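Local coordinates for Endoglucanase(Endo-1,4-beta-glucanase)protein (Pseudomonas stutzeri, PDB 6R2J) that probably hydrolyses O-glycosidic bonds of cellulose-type glucans as a family 5 endoglucanase, and holds cellobiose in this crystal, at residues W3-V16 / M310-G322. Residues are numbered along the deposited sequence; the frame is centred on the assembly and turned at random.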
loop_
_atom_site.group_PDB
_atom_site.type_symbol
_atom_site.label_atom_id
_atom_site.label_comp_id
_atom_site.label_asym_id
_atom_site.label_seq_id
_atom_site.Cartn_x
_atom_site.Cartn_y
_atom_site.Cartn_z
ATOM N N TRP A 3 -4.487 -14.083 -5.028
ATOM C CA TRP A 3 -5.120 -13.060 -4.221
ATOM C C TRP A 3 -5.978 -13.712 -3.141
ATOM O O TRP A 3 -6.647 -14.718 -3.404
ATOM C CB TRP A 3 -5.991 -12.166 -5.099
ATOM C CG TRP A 3 -6.193 -10.846 -4.483
ATOM C CD1 TRP A 3 -7.230 -10.460 -3.684
ATOM C CD2 TRP A 3 -5.317 -9.726 -4.581
ATOM N NE1 TRP A 3 -7.036 -9.179 -3.252
ATOM C CE2 TRP A 3 -5.881 -8.691 -3.803
ATOM C CE3 TRP A 3 -4.109 -9.492 -5.254
ATOM C CZ2 TRP A 3 -5.292 -7.430 -3.688
ATOM C CZ3 TRP A 3 -3.527 -8.227 -5.148
ATOM C CH2 TRP A 3 -4.128 -7.213 -4.366
ATOM N N PRO A 4 -5.976 -13.176 -1.923
ATOM C CA PRO A 4 -6.797 -13.781 -0.859
ATOM C C PRO A 4 -8.268 -13.754 -1.246
ATOM O O PRO A 4 -8.722 -12.865 -1.976
ATOM C CB PRO A 4 -6.513 -12.910 0.375
ATOM C CG PRO A 4 -5.910 -11.634 -0.178
ATOM C CD PRO A 4 -5.228 -11.980 -1.479
ATOM N N VAL A 5 -8.996 -14.775 -0.798
ATOM C CA VAL A 5 -10.403 -14.956 -1.136
ATOM C C VAL A 5 -11.227 -14.826 0.138
ATOM O O VAL A 5 -10.742 -15.078 1.241
ATOM C CB VAL A 5 -10.691 -16.303 -1.837
ATOM C CG1 VAL A 5 -9.961 -16.407 -3.154
ATOM C CG2 VAL A 5 -10.324 -17.429 -0.909
ATOM N N ASN A 6 -12.475 -14.396 -0.023
ATOM C CA ASN A 6 -13.429 -14.357 1.071
ATOM C C ASN A 6 -14.064 -15.732 1.254
ATOM O O ASN A 6 -14.167 -16.523 0.318
ATOM C CB ASN A 6 -14.532 -13.339 0.786
ATOM C CG ASN A 6 -14.050 -11.930 0.827
ATOM O OD1 ASN A 6 -12.965 -11.620 1.318
ATOM N ND2 ASN A 6 -14.863 -11.058 0.297
ATOM N N ASP A 7 -14.550 -15.987 2.464
ATOM C CA ASP A 7 -15.134 -17.300 2.776
ATOM C C ASP A 7 -16.394 -17.596 1.948
ATOM O O ASP A 7 -16.535 -18.681 1.369
ATOM C CB ASP A 7 -15.413 -17.384 4.283
ATOM C CG ASP A 7 -14.127 -17.475 5.102
ATOM O OD1 ASP A 7 -13.073 -17.698 4.468
ATOM O OD2 ASP A 7 -14.156 -17.315 6.348
ATOM N N GLU A 8 -17.324 -16.658 1.891
ATOM C CA GLU A 8 -18.569 -16.885 1.173
ATOM C C GLU A 8 -18.444 -16.580 -0.303
ATOM O O GLU A 8 -19.472 -16.395 -0.957
ATOM C CB GLU A 8 -19.701 -16.051 1.781
ATOM C CG GLU A 8 -19.842 -16.217 3.302
ATOM C CD GLU A 8 -19.948 -17.681 3.739
ATOM O OE1 GLU A 8 -19.333 -18.022 4.765
ATOM O OE2 GLU A 8 -20.636 -18.503 3.080
ATOM N N GLY A 9 -17.232 -16.495 -0.835
ATOM C CA GLY A 9 -17.054 -16.237 -2.245
ATOM C C GLY A 9 -16.563 -14.823 -2.512
ATOM O O GLY A 9 -16.659 -13.929 -1.676
ATOM N N GLY A 10 -16.024 -14.625 -3.697
ATOM C CA GLY A 10 -15.404 -13.360 -4.038
ATOM C C GLY A 10 -13.958 -13.268 -3.570
ATOM O O GLY A 10 -13.356 -14.242 -3.051
ATOM N N LEU A 11 -13.385 -12.071 -3.757
ATOM C CA LEU A 11 -12.008 -11.813 -3.357
ATOM C C LEU A 11 -11.955 -10.907 -2.133
ATOM O O LEU A 11 -12.880 -10.132 -1.884
ATOM C CB LEU A 11 -11.212 -11.174 -4.490
ATOM C CG LEU A 11 -11.225 -11.945 -5.808
ATOM C CD1 LEU A 11 -10.360 -11.190 -6.827
ATOM C CD2 LEU A 11 -10.726 -13.351 -5.624
ATOM N N ALA A 12 -10.870 -11.046 -1.350
ATOM C CA ALA A 12 -10.557 -10.107 -0.262
ATOM C C ALA A 12 -9.964 -8.867 -0.918
ATOM O O ALA A 12 -8.753 -8.767 -1.109
ATOM C CB ALA A 12 -9.593 -10.697 0.759
ATOM N N LEU A 13 -10.839 -7.915 -1.285
ATOM C CA LEU A 13 -10.431 -6.733 -2.024
ATOM C C LEU A 13 -10.020 -5.598 -1.100
ATOM O O LEU A 13 -9.052 -4.889 -1.393
ATOM C CB LEU A 13 -11.582 -6.236 -2.899
ATOM C CG LEU A 13 -12.009 -7.031 -4.131
ATOM C CD1 LEU A 13 -13.173 -6.255 -4.816
ATOM C CD2 LEU A 13 -10.865 -7.255 -5.137
ATOM N N HIS A 14 -10.734 -5.409 0.010
ATOM C CA HIS A 14 -10.628 -4.195 0.811
ATOM C C HIS A 14 -9.979 -4.494 2.146
ATOM O O HIS A 14 -10.545 -5.206 2.994
ATOM C CB HIS A 14 -11.988 -3.537 0.966
ATOM C CG HIS A 14 -12.591 -3.166 -0.346
ATOM N ND1 HIS A 14 -11.906 -2.422 -1.280
ATOM C CD2 HIS A 14 -13.765 -3.506 -0.923
ATOM C CE1 HIS A 14 -12.649 -2.290 -2.364
ATOM N NE2 HIS A 14 -13.788 -2.922 -2.164
ATOM N N GLY A 15 -8.773 -3.963 2.297
ATOM C CA GLY A 15 -7.937 -4.290 3.414
ATOM C C GLY A 15 -7.536 -3.042 4.131
ATOM O O GLY A 15 -8.226 -2.018 4.012
ATOM N N VAL A 16 -6.410 -3.129 4.857
ATOM C CA VAL A 16 -5.975 -2.079 5.760
ATOM C C VAL A 16 -4.468 -1.954 5.700
ATOM O O VAL A 16 -3.751 -2.949 5.635
ATOM C CB VAL A 16 -6.399 -2.368 7.219
ATOM C CG1 VAL A 16 -7.936 -2.258 7.408
ATOM C CG2 VAL A 16 -5.890 -3.725 7.669
ATOM N N MET A 310 -16.774 0.251 6.414
ATOM C CA MET A 310 -16.157 -0.690 5.489
ATOM C C MET A 310 -17.010 -1.939 5.330
ATOM O O MET A 310 -17.063 -2.523 4.247
ATOM C CB MET A 310 -14.771 -1.089 6.004
ATOM C CG MET A 310 -13.629 -0.117 5.728
ATOM S SD MET A 310 -12.013 -0.965 6.090
ATOM C CE MET A 310 -12.189 -2.407 5.068
ATOM N N ARG A 311 -17.670 -2.376 6.399
ATOM C CA ARG A 311 -18.244 -3.719 6.406
ATOM C C ARG A 311 -19.265 -3.942 5.290
ATOM O O ARG A 311 -19.347 -5.059 4.754
ATOM C CB ARG A 311 -18.819 -4.043 7.784
ATOM C CG ARG A 311 -17.738 -4.312 8.810
ATOM C CD ARG A 311 -18.265 -5.114 9.966
ATOM N NE ARG A 311 -19.256 -4.366 10.741
ATOM C CZ ARG A 311 -19.052 -3.882 11.960
ATOM N NH1 ARG A 311 -17.863 -4.059 12.531
ATOM N NH2 ARG A 311 -20.044 -3.260 12.615
ATOM N N LYS A 312 -20.061 -2.921 4.933
ATOM C CA LYS A 312 -21.057 -3.146 3.891
ATOM C C LYS A 312 -20.419 -3.493 2.558
ATOM O O LYS A 312 -21.104 -4.058 1.690
ATOM C CB LYS A 312 -22.011 -1.955 3.748
ATOM C CG LYS A 312 -21.544 -0.837 2.846
ATOM C CD LYS A 312 -22.591 0.303 2.719
ATOM C CE LYS A 312 -22.969 0.941 4.089
ATOM N NZ LYS A 312 -21.832 1.499 4.945
ATOM N N HIS A 313 -19.118 -3.196 2.386
ATOM C CA HIS A 313 -18.442 -3.294 1.094
ATOM C C HIS A 313 -17.525 -4.503 0.918
ATOM O O HIS A 313 -17.024 -4.703 -0.188
ATOM C CB HIS A 313 -17.635 -2.019 0.792
ATOM C CG HIS A 313 -18.435 -0.761 0.901
ATOM N ND1 HIS A 313 -19.400 -0.405 -0.017
ATOM C CD2 HIS A 313 -18.424 0.218 1.836
ATOM C CE1 HIS A 313 -19.959 0.733 0.361
ATOM N NE2 HIS A 313 -19.379 1.134 1.477
ATOM N N LEU A 314 -17.333 -5.333 1.945
ATOM C CA LEU A 314 -16.423 -6.478 1.844
ATOM C C LEU A 314 -16.918 -7.555 0.868
ATOM O O LEU A 314 -16.120 -8.120 0.109
ATOM C CB LEU A 314 -16.191 -7.059 3.241
ATOM C CG LEU A 314 -15.604 -6.003 4.177
ATOM C CD1 LEU A 314 -15.349 -6.597 5.574
ATOM C CD2 LEU A 314 -14.312 -5.413 3.603
ATOM N N ALA A 315 -18.220 -7.824 0.829
ATOM C CA ALA A 315 -18.717 -8.904 -0.015
ATOM C C ALA A 315 -18.605 -8.562 -1.491
ATOM O O ALA A 315 -18.873 -7.437 -1.913
ATOM C CB ALA A 315 -20.191 -9.164 0.295
ATOM N N ASN A 316 -18.227 -9.555 -2.280
ATOM C CA ASN A 316 -18.267 -9.440 -3.727
ATOM C C ASN A 316 -18.264 -10.839 -4.333
ATOM O O ASN A 316 -18.171 -11.848 -3.630
ATOM C CB ASN A 316 -17.099 -8.585 -4.238
ATOM C CG ASN A 316 -15.763 -9.252 -4.037
ATOM O OD1 ASN A 316 -15.386 -10.132 -4.803
ATOM N ND2 ASN A 316 -15.049 -8.853 -2.998
ATOM N N ASP A 317 -18.427 -10.885 -5.651
ATOM C CA ASP A 317 -18.360 -12.124 -6.415
ATOM C C ASP A 317 -17.327 -12.001 -7.525
ATOM O O ASP A 317 -17.500 -12.584 -8.601
ATOM C CB ASP A 317 -19.730 -12.495 -6.995
ATOM C CG ASP A 317 -20.317 -11.384 -7.884
ATOM O OD1 ASP A 317 -19.561 -10.431 -8.243
ATOM O OD2 ASP A 317 -21.534 -11.456 -8.205
ATOM N N CYS A 318 -16.263 -11.226 -7.283
ATOM C CA CYS A 318 -15.174 -11.079 -8.240
ATOM C C CYS A 318 -14.318 -12.346 -8.211
ATOM O O CYS A 318 -14.065 -12.936 -7.145
ATOM C CB CYS A 318 -14.277 -9.926 -7.789
ATOM S SG CYS A 318 -15.098 -8.354 -7.698
ATOM N N THR A 319 -13.829 -12.744 -9.381
ATOM C CA THR A 319 -12.856 -13.822 -9.478
ATOM C C THR A 319 -11.479 -13.367 -9.953
ATOM O O THR A 319 -10.501 -14.101 -9.773
ATOM C CB THR A 319 -13.388 -14.947 -10.385
ATOM O OG1 THR A 319 -14.029 -14.408 -11.544
ATOM C CG2 THR A 319 -14.399 -15.798 -9.647
ATOM N N ALA A 320 -11.360 -12.159 -10.496
ATOM C CA ALA A 320 -10.064 -11.617 -10.875
ATOM C C ALA A 320 -9.948 -10.163 -10.439
ATOM O O ALA A 320 -10.940 -9.435 -10.328
ATOM C CB ALA A 320 -9.828 -11.723 -12.393
ATOM N N ILE A 321 -8.701 -9.752 -10.184
ATOM C CA ILE A 321 -8.401 -8.352 -9.913
ATOM C C ILE A 321 -8.666 -7.548 -11.174
ATOM O O ILE A 321 -8.249 -7.941 -12.276
ATOM C CB ILE A 321 -6.962 -8.184 -9.387
ATOM C CG1 ILE A 321 -6.861 -9.002 -8.088
ATOM C CG2 ILE A 321 -6.646 -6.703 -9.206
ATOM C CD1 ILE A 321 -7.791 -8.510 -6.935
ATOM N N GLY A 322 -9.428 -6.457 -11.028
ATOM C CA GLY A 322 -9.722 -5.573 -12.129
ATOM C C GLY A 322 -8.839 -4.346 -12.097
ATOM O O GLY A 322 -7.802 -4.328 -11.426
HETATM O O HOH W 1 -17.562 -11.955 -0.636
HETATM O O HOH W 2 -19.607 -13.887 -2.962
HETATM O O HOH W 3 -13.384 -7.343 0.437
#
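Asn-316 OD1 takes two backbone N-H groups, one from each segment. The contact ties the chain entering the first strand of the TIM barrel to the C-terminal tail after helix 305-311. Leu-11 N reaches OD1 at 3.0 Å, tilted 21° from the plane of the Asn-316 side-chain carbonyl. Cys-318 N lies in that plane, on a lone pair, and closes an Asx turn. The other half of the amide gives ND2 to Leu-11 O at 2.8 Å, so Leu-11 is held at both its N and its O. The torsion that sets CG between backbone N and carbonyl carbon (chi1 68°) turns the amide to Leu-11. With an alanine here, Leu-11 N and O and Cys-318 N would probably be left without these mates. Gly-10 passes close to the tail: its CA makes CH...O contacts with Asn-316 O and Cys-318 O. Water 1 joins Asn-6 ND2 and Asn-316 N. Cys-318 is also fixed by a disulfide to Cys-277, and its SG meets Leu-13 CD1. His-14 packs its CB on Leu-314 CD2 and hydrogen-bonds through its ring nitrogens to Ser-280 and Asn-274. Farther along the tail, Ile-321 CD1 touches Leu-11 CD1 at 3.7 Å and Leu-13 CD2 at 3.8 Å. Ile-321 CD1 also sits over the five-membered ring of Trp-3, 3.5 Å from the centroid and 6° off the normal, a CH-pi contact, while Trp-3 NE1 hydrogen-bonds to Ala-12 O at 2.8 Å.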